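Fatty acid synthase 1, isoform A (Drosophila melanogaster, PDB 6FN6) probably carries out the de novo synthesis of long-chain saturated fatty acids from acetyl-CoA and malonyl-CoA using NADPH, this piece being its dehydratase, enoylreductase and ketoreductase modifying region. Local coordinates at residues L580-D592 and L912-E924. Sequence-based numbering, arbitrary orientation.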
ATOM      1  N   LEU A 580       8.612 -33.920   7.553  1.00 73.15           N
ATOM      2  CA  LEU A 580       8.741 -33.661   8.987  1.00 69.16           C
ATOM      3  C   LEU A 580       9.159 -34.919   9.750  1.00 64.25           C
ATOM      4  O   LEU A 580       9.528 -34.851  10.923  1.00 62.20           O
ATOM      5  CB  LEU A 580       7.431 -33.116   9.562  1.00 73.27           C
ATOM      6  CG  LEU A 580       7.245 -31.599   9.469  1.00 77.96           C
ATOM      7  CD1 LEU A 580       7.366 -31.111   8.029  1.00 80.19           C
ATOM      8  CD2 LEU A 580       5.914 -31.177  10.073  1.00 82.25           C
ATOM      9  N   ALA A 581       9.101 -36.066   9.081  1.00 65.42           N
ATOM     10  CA  ALA A 581       9.579 -37.312   9.666  1.00 60.40           C
ATOM     11  C   ALA A 581      11.093 -37.241   9.855  1.00 56.68           C
ATOM     12  O   ALA A 581      11.680 -38.044  10.581  1.00 54.41           O
ATOM     13  CB  ALA A 581       9.201 -38.495   8.790  1.00 61.82           C
ATOM     14  N   SER A 582      11.718 -36.277   9.186  1.00 55.23           N
ATOM     15  CA  SER A 582      13.162 -36.106   9.235  1.00 54.90           C
ATOM     16  C   SER A 582      13.621 -35.479  10.552  1.00 54.63           C
ATOM     17  O   SER A 582      14.819 -35.430  10.836  1.00 54.46           O
ATOM     18  CB  SER A 582      13.624 -35.246   8.058  1.00 54.11           C
ATOM     19  OG  SER A 582      13.009 -33.972   8.087  1.00 54.34           O
ATOM     20  N   LEU A 583      12.678 -34.981  11.346  1.00 51.39           N
ATOM     21  CA  LEU A 583      13.013 -34.391  12.640  1.00 50.22           C
ATOM     22  C   LEU A 583      13.603 -35.444  13.572  1.00 49.99           C
ATOM     23  O   LEU A 583      12.918 -36.384  13.975  1.00 49.73           O
ATOM     24  CB  LEU A 583      11.781 -33.755  13.283  1.00 48.81           C
ATOM     25  CG  LEU A 583      11.303 -32.446  12.655  1.00 45.11           C
ATOM     26  CD1 LEU A 583       9.887 -32.123  13.096  1.00 47.38           C
ATOM     27  CD2 LEU A 583      12.247 -31.312  13.019  1.00 41.18           C
ATOM     28  N   LYS A 584      14.878 -35.283  13.910  1.00 54.98           N
ATOM     29  CA  LYS A 584      15.555 -36.239  14.775  1.00 57.91           C
ATOM     30  C   LYS A 584      16.563 -35.536  15.683  1.00 51.16           C
ATOM     31  O   LYS A 584      17.054 -34.455  15.362  1.00 48.82           O
ATOM     32  CB  LYS A 584      16.268 -37.308  13.936  1.00 69.82           C
ATOM     33  CG  LYS A 584      15.338 -38.222  13.140  1.00 82.07           C
ATOM     34  CD  LYS A 584      16.119 -39.334  12.447  1.00 88.55           C
ATOM     35  CE  LYS A 584      15.205 -40.338  11.755  1.00 93.83           C
ATOM     36  NZ  LYS A 584      14.576 -39.785  10.520  1.00 96.39           N
ATOM     37  N   TRP A 585      16.852 -36.148  16.826  1.00 51.79           N
ATOM     38  CA  TRP A 585      17.868 -35.629  17.731  1.00 49.18           C
ATOM     39  C   TRP A 585      19.255 -35.930  17.178  1.00 48.11           C
ATOM     40  O   TRP A 585      19.514 -37.032  16.693  1.00 49.63           O
ATOM     41  CB  TRP A 585      17.714 -36.228  19.128  1.00 51.86           C
ATOM     42  CG  TRP A 585      16.498 -35.753  19.853  1.00 54.93           C
ATOM     43  CD1 TRP A 585      15.251 -36.304  19.816  1.00 57.42           C
ATOM     44  CD2 TRP A 585      16.413 -34.625  20.731  1.00 55.12           C
ATOM     45  NE1 TRP A 585      14.393 -35.587  20.616  1.00 58.64           N
ATOM     46  CE2 TRP A 585      15.083 -34.551  21.189  1.00 57.26           C
ATOM     47  CE3 TRP A 585      17.332 -33.671  21.174  1.00 55.53           C
ATOM     48  CZ2 TRP A 585      14.651 -33.560  22.069  1.00 57.14           C
ATOM     49  CZ3 TRP A 585      16.901 -32.688  22.045  1.00 56.04           C
ATOM     50  CH2 TRP A 585      15.575 -32.640  22.483  1.00 57.02           C
ATOM     51  N   ILE A 586      20.143 -34.946  17.260  1.00 44.25           N
ATOM     52  CA  ILE A 586      21.504 -35.098  16.771  1.00 42.83           C
ATOM     53  C   ILE A 586      22.471 -34.803  17.902  1.00 43.49           C
ATOM     54  O   ILE A 586      22.261 -33.875  18.679  1.00 44.57           O
ATOM     55  CB  ILE A 586      21.770 -34.170  15.574  1.00 43.98           C
ATOM     56  CG1 ILE A 586      20.724 -34.386  14.474  1.00 47.50           C
ATOM     57  CG2 ILE A 586      23.183 -34.375  15.038  1.00 44.36           C
ATOM     58  CD1 ILE A 586      20.704 -35.784  13.887  1.00 48.88           C
ATOM     59  N   GLU A 587      23.539 -35.586  17.993  1.00 39.83           N
ATOM     60  CA  GLU A 587      24.545 -35.351  19.017  1.00 39.91           C
ATOM     61  C   GLU A 587      25.181 -33.993  18.765  1.00 43.45           C
ATOM     62  O   GLU A 587      25.451 -33.631  17.619  1.00 45.40           O
ATOM     63  CB  GLU A 587      25.601 -36.453  19.009  1.00 36.91           C
ATOM     64  CG  GLU A 587      26.597 -36.372  20.154  1.00 35.71           C
ATOM     65  CD  GLU A 587      27.668 -37.445  20.068  1.00 38.73           C
ATOM     66  OE1 GLU A 587      28.509 -37.522  20.987  1.00 38.93           O
ATOM     67  OE2 GLU A 587      27.671 -38.211  19.080  1.00 42.06           O
ATOM     68  N   ALA A 588      25.427 -33.245  19.833  1.00 42.71           N
ATOM     69  CA  ALA A 588      25.969 -31.902  19.702  1.00 41.53           C
ATOM     70  C   ALA A 588      27.443 -31.888  20.055  1.00 39.20           C
ATOM     71  O   ALA A 588      27.933 -32.784  20.741  1.00 38.49           O
ATOM     72  CB  ALA A 588      25.204 -30.933  20.590  1.00 43.53           C
ATOM     73  N   ALA A 589      28.155 -30.877  19.573  1.00 36.98           N
ATOM     74  CA  ALA A 589      29.560 -30.737  19.911  1.00 41.71           C
ATOM     75  C   ALA A 589      29.661 -30.257  21.349  1.00 46.06           C
ATOM     76  O   ALA A 589      28.749 -29.605  21.850  1.00 42.95           O
ATOM     77  CB  ALA A 589      30.246 -29.764  18.965  1.00 42.27           C
ATOM     78  N   GLN A 590      30.760 -30.580  22.017  1.00 63.26           N
ATOM     79  CA  GLN A 590      30.965 -30.113  23.378  1.00 72.38           C
ATOM     80  C   GLN A 590      31.295 -28.624  23.360  1.00 72.23           C
ATOM     81  O   GLN A 590      31.493 -28.036  22.296  1.00 69.77           O
ATOM     82  CB  GLN A 590      32.066 -30.915  24.074  1.00 81.68           C
ATOM     83  CG  GLN A 590      33.454 -30.754  23.481  1.00 90.08           C
ATOM     84  CD  GLN A 590      34.515 -31.483  24.289  1.00 95.02           C
ATOM     85  OE1 GLN A 590      34.205 -32.383  25.071  1.00 94.51           O
ATOM     86  NE2 GLN A 590      35.772 -31.093  24.109  1.00 98.29           N
ATOM     87  N   ALA A 591      31.352 -28.018  24.540  1.00 90.89           N
ATOM     88  CA  ALA A 591      31.751 -26.623  24.655  1.00 95.05           C
ATOM     89  C   ALA A 591      33.222 -26.544  25.046  1.00103.23           C
ATOM     90  O   ALA A 591      33.739 -27.432  25.725  1.00102.85           O
ATOM     91  CB  ALA A 591      30.884 -25.901  25.671  1.00 94.52           C
ATOM     92  N   ASP A 592      33.895 -25.485  24.609  1.00107.57           N
ATOM     93  CA  ASP A 592      35.315 -25.309  24.891  1.00114.32           C
ATOM     94  C   ASP A 592      35.564 -25.186  26.391  1.00119.15           C
ATOM     95  O   ASP A 592      36.648 -25.512  26.877  1.00122.31           O
ATOM     96  CB  ASP A 592      35.856 -24.075  24.166  1.00115.61           C
ATOM     97  CG  ASP A 592      35.840 -24.233  22.659  1.00114.20           C
ATOM     98  OD1 ASP A 592      36.025 -25.370  22.177  1.00113.27           O
ATOM     99  OD2 ASP A 592      35.644 -23.221  21.955  1.00114.55           O
ATOM    100  N   LEU A 912      20.721 -39.180  29.583  1.00 73.07           N
ATOM    101  CA  LEU A 912      21.174 -39.536  28.254  1.00 69.73           C
ATOM    102  C   LEU A 912      19.961 -39.532  27.343  1.00 68.68           C
ATOM    103  O   LEU A 912      18.858 -39.892  27.758  1.00 70.97           O
ATOM    104  CB  LEU A 912      21.846 -40.909  28.254  1.00 71.49           C
ATOM    105  CG  LEU A 912      23.154 -41.040  29.039  1.00 73.32           C
ATOM    106  CD1 LEU A 912      23.591 -42.491  29.073  1.00 74.00           C
ATOM    107  CD2 LEU A 912      24.247 -40.165  28.447  1.00 72.45           C
ATOM    108  N   ILE A 913      20.164 -39.122  26.099  1.00 54.04           N
ATOM    109  CA  ILE A 913      19.082 -39.066  25.132  1.00 58.26           C
ATOM    110  C   ILE A 913      19.543 -39.758  23.864  1.00 55.03           C
ATOM    111  O   ILE A 913      20.707 -39.657  23.479  1.00 52.45           O
ATOM    112  CB  ILE A 913      18.644 -37.610  24.865  1.00 65.62           C
ATOM    113  CG1 ILE A 913      17.432 -37.580  23.927  1.00 68.24           C
ATOM    114  CG2 ILE A 913      19.801 -36.801  24.286  1.00 65.10           C
ATOM    115  CD1 ILE A 913      16.769 -36.212  23.810  1.00 69.55           C
ATOM    116  N   ASN A 914      18.631 -40.479  23.226  1.00 71.52           N
ATOM    117  CA  ASN A 914      18.962 -41.189  22.003  1.00 72.20           C
ATOM    118  C   ASN A 914      19.014 -40.215  20.834  1.00 66.89           C
ATOM    119  O   ASN A 914      18.002 -39.634  20.442  1.00 67.16           O
ATOM    120  CB  ASN A 914      17.943 -42.297  21.739  1.00 81.87           C
ATOM    121  CG  ASN A 914      17.971 -43.375  22.801  1.00 87.07           C
ATOM    122  OD1 ASN A 914      18.761 -44.317  22.725  1.00 87.52           O
ATOM    123  ND2 ASN A 914      17.112 -43.241  23.805  1.00 89.02           N
ATOM    124  N   ALA A 915      20.212 -40.043  20.285  1.00 49.32           N
ATOM    125  CA  ALA A 915      20.422 -39.146  19.160  1.00 44.07           C
ATOM    126  C   ALA A 915      21.369 -39.788  18.160  1.00 44.66           C
ATOM    127  O   ALA A 915      22.168 -40.658  18.512  1.00 43.67           O
ATOM    128  CB  ALA A 915      20.979 -37.810  19.637  1.00 43.64           C
ATOM    129  N   ILE A 916      21.269 -39.365  16.907  1.00 47.21           N
ATOM    130  CA  ILE A 916      22.170 -39.848  15.877  1.00 48.74           C
ATOM    131  C   ILE A 916      23.567 -39.373  16.258  1.00 46.12           C
ATOM    132  O   ILE A 916      23.789 -38.171  16.408  1.00 44.75           O
ATOM    133  CB  ILE A 916      21.748 -39.357  14.483  1.00 52.48           C
ATOM    134  CG1 ILE A 916      20.368 -39.915  14.132  1.00 56.74           C
ATOM    135  CG2 ILE A 916      22.771 -39.777  13.433  1.00 53.79           C
ATOM    136  CD1 ILE A 916      19.742 -39.297  12.899  1.00 57.80           C
ATOM    137  N   PRO A 917      24.515 -40.312  16.436  1.00 37.41           N
ATOM    138  CA  PRO A 917      25.850 -39.868  16.843  1.00 35.82           C
ATOM    139  C   PRO A 917      26.520 -39.020  15.770  1.00 33.08           C
ATOM    140  O   PRO A 917      26.251 -39.198  14.583  1.00 32.66           O
ATOM    141  CB  PRO A 917      26.607 -41.182  17.070  1.00 35.94           C
ATOM    142  CG  PRO A 917      25.898 -42.183  16.231  1.00 37.53           C
ATOM    143  CD  PRO A 917      24.455 -41.771  16.230  1.00 36.14           C
ATOM    144  N   ARG A 918      27.377 -38.101  16.193  1.00 35.97           N
ATOM    145  CA  ARG A 918      28.073 -37.227  15.264  1.00 33.84           C
ATOM    146  C   ARG A 918      29.398 -36.770  15.849  1.00 33.15           C
ATOM    147  O   ARG A 918      29.464 -36.334  16.998  1.00 32.28           O
ATOM    148  CB  ARG A 918      27.200 -36.023  14.900  1.00 35.09           C
ATOM    149  CG  ARG A 918      27.899 -34.999  14.026  1.00 35.86           C
ATOM    150  CD  ARG A 918      26.913 -34.014  13.434  1.00 35.87           C
ATOM    151  NE  ARG A 918      26.013 -34.671  12.491  1.00 37.08           N
ATOM    152  CZ  ARG A 918      25.133 -34.039  11.722  1.00 38.82           C
ATOM    153  NH1 ARG A 918      25.026 -32.715  11.773  1.00 39.83           N
ATOM    154  NH2 ARG A 918      24.360 -34.731  10.896  1.00 39.73           N
ATOM    155  N   THR A 919      30.454 -36.896  15.054  1.00 34.76           N
ATOM    156  CA  THR A 919      31.796 -36.553  15.497  1.00 34.82           C
ATOM    157  C   THR A 919      32.189 -35.188  14.959  1.00 31.24           C
ATOM    158  O   THR A 919      32.058 -34.915  13.768  1.00 30.84           O
ATOM    159  CB  THR A 919      32.832 -37.612  15.044  1.00 37.72           C
ATOM    160  OG1 THR A 919      32.379 -38.920  15.417  1.00 40.75           O
ATOM    161  CG2 THR A 919      34.189 -37.353  15.675  1.00 34.70           C
ATOM    162  N   TYR A 920      32.660 -34.331  15.854  1.00 31.95           N
ATOM    163  CA  TYR A 920      33.098 -32.993  15.487  1.00 31.43           C
ATOM    164  C   TYR A 920      34.613 -32.879  15.613  1.00 31.01           C
ATOM    165  O   TYR A 920      35.239 -33.631  16.358  1.00 30.97           O
ATOM    166  CB  TYR A 920      32.414 -31.947  16.366  1.00 31.06           C
ATOM    167  CG  TYR A 920      30.902 -31.946  16.264  1.00 33.17           C
ATOM    168  CD1 TYR A 920      30.132 -32.819  17.023  1.00 36.12           C
ATOM    169  CD2 TYR A 920      30.246 -31.065  15.415  1.00 32.40           C
ATOM    170  CE1 TYR A 920      28.752 -32.817  16.932  1.00 37.01           C
ATOM    171  CE2 TYR A 920      28.867 -31.056  15.319  1.00 33.64           C
ATOM    172  CZ  TYR A 920      28.125 -31.930  16.078  1.00 36.35           C
ATOM    173  OH  TYR A 920      26.751 -31.917  15.975  1.00 38.82           O
ATOM    174  N   MET A 921      35.203 -31.947  14.874  1.00 37.32           N
ATOM    175  CA  MET A 921      36.635 -31.705  14.979  1.00 38.09           C
ATOM    176  C   MET A 921      36.962 -30.904  16.238  1.00 39.34           C
ATOM    177  O   MET A 921      36.100 -30.247  16.820  1.00 39.92           O
ATOM    178  CB  MET A 921      37.155 -30.971  13.743  1.00 35.58           C
ATOM    179  CG  MET A 921      37.087 -31.784  12.460  1.00 34.92           C
ATOM    180  SD  MET A 921      37.883 -33.400  12.604  1.00 36.37           S
ATOM    181  CE  MET A 921      36.451 -34.474  12.553  1.00 36.39           C
ATOM    182  N   HIS A 922      38.218 -30.987  16.659  1.00 37.34           N
ATOM    183  CA  HIS A 922      38.696 -30.255  17.824  1.00 37.60           C
ATOM    184  C   HIS A 922      39.112 -28.838  17.421  1.00 36.40           C
ATOM    185  O   HIS A 922      39.933 -28.668  16.519  1.00 34.88           O
ATOM    186  CB  HIS A 922      39.872 -30.997  18.458  1.00 37.59           C
ATOM    187  CG  HIS A 922      40.140 -30.607  19.876  1.00 36.95           C
ATOM    188  ND1 HIS A 922      40.512 -29.331  20.237  1.00 35.04           N
ATOM    189  CD2 HIS A 922      40.094 -31.325  21.022  1.00 36.92           C
ATOM    190  CE1 HIS A 922      40.681 -29.277  21.546  1.00 36.20           C
ATOM    191  NE2 HIS A 922      40.433 -30.474  22.046  1.00 36.31           N
ATOM    192  N   PRO A 923      38.544 -27.813  18.084  1.00 46.79           N
ATOM    193  CA  PRO A 923      38.796 -26.427  17.663  1.00 48.73           C
ATOM    194  C   PRO A 923      40.179 -25.889  18.038  1.00 52.54           C
ATOM    195  O   PRO A 923      40.485 -24.739  17.730  1.00 52.21           O
ATOM    196  CB  PRO A 923      37.700 -25.644  18.392  1.00 46.02           C
ATOM    197  CG  PRO A 923      37.426 -26.436  19.610  1.00 44.36           C
ATOM    198  CD  PRO A 923      37.592 -27.875  19.209  1.00 45.25           C
ATOM    199  N   GLU A 924      40.997 -26.703  18.695  1.00 42.83           N
ATOM    200  CA  GLU A 924      42.341 -26.284  19.081  1.00 49.58           C
ATOM    201  C   GLU A 924      43.402 -27.242  18.543  1.00 43.88           C
ATOM    202  O   GLU A 924      44.517 -27.299  19.062  1.00 44.28           O
ATOM    203  CB  GLU A 924      42.450 -26.186  20.604  1.00 61.11           C
ATOM    204  CG  GLU A 924      41.520 -25.153  21.219  1.00 69.82           C
ATOM    205  CD  GLU A 924      41.671 -25.050  22.722  1.00 76.52           C
ATOM    206  OE1 GLU A 924      42.315 -25.937  23.321  1.00 80.74           O
ATOM    207  OE2 GLU A 924      41.145 -24.080  23.306  1.00 77.78           O
TER
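Ile913 CD1 sits almost on the normal of the six-membered ring of Trp585, 3.5 Å from its centroid, while the indole NE1 of Trp585 is hydrogen-bonded to Asp873 O. Beside this CH-pi contact the backbones join in a single beta bridge, between Ile586 of strand 583-587 and Ile916, just past the end of strand 913-915; segment 912-924 then runs on to strand 926-930 of what is probably the NADP-binding ketoreductase fold. Ile586 CG2 lies over the guanidinium of Arg918, 3.8 Å above its plane. Ala589 CB sits on the Tyr920 ring, toward the rim, in a second CH-pi contact, while Glu587 O meets that ring at its edge.

Strands 583-587 and 913-915 run at about 100° to each other, and each has its own antiparallel partner, 570-574 and 565-567. Ile916 N donates to Trp585 O at 2.9 Å, and Ile916 O accepts from Glu587 N at 3.0 Å. The side chains of Ile586 and Ile916 lie side by side, pointing the same way, CD1 of the former 3.8 Å from CB of the latter.

Glu587 binds through both backbone and side chain. Its CG swings away from the backbone N (chi1 -173°) and the chain runs extended, which carries OE2 to Arg918 N; OE2 accepts a hydrogen bond from it (2.9 Å), met on the anti side but 27° out of the carboxylate plane. Finally, Tyr920 OH donates to Glu587 O at 2.7 Å, in the carbonyl plane.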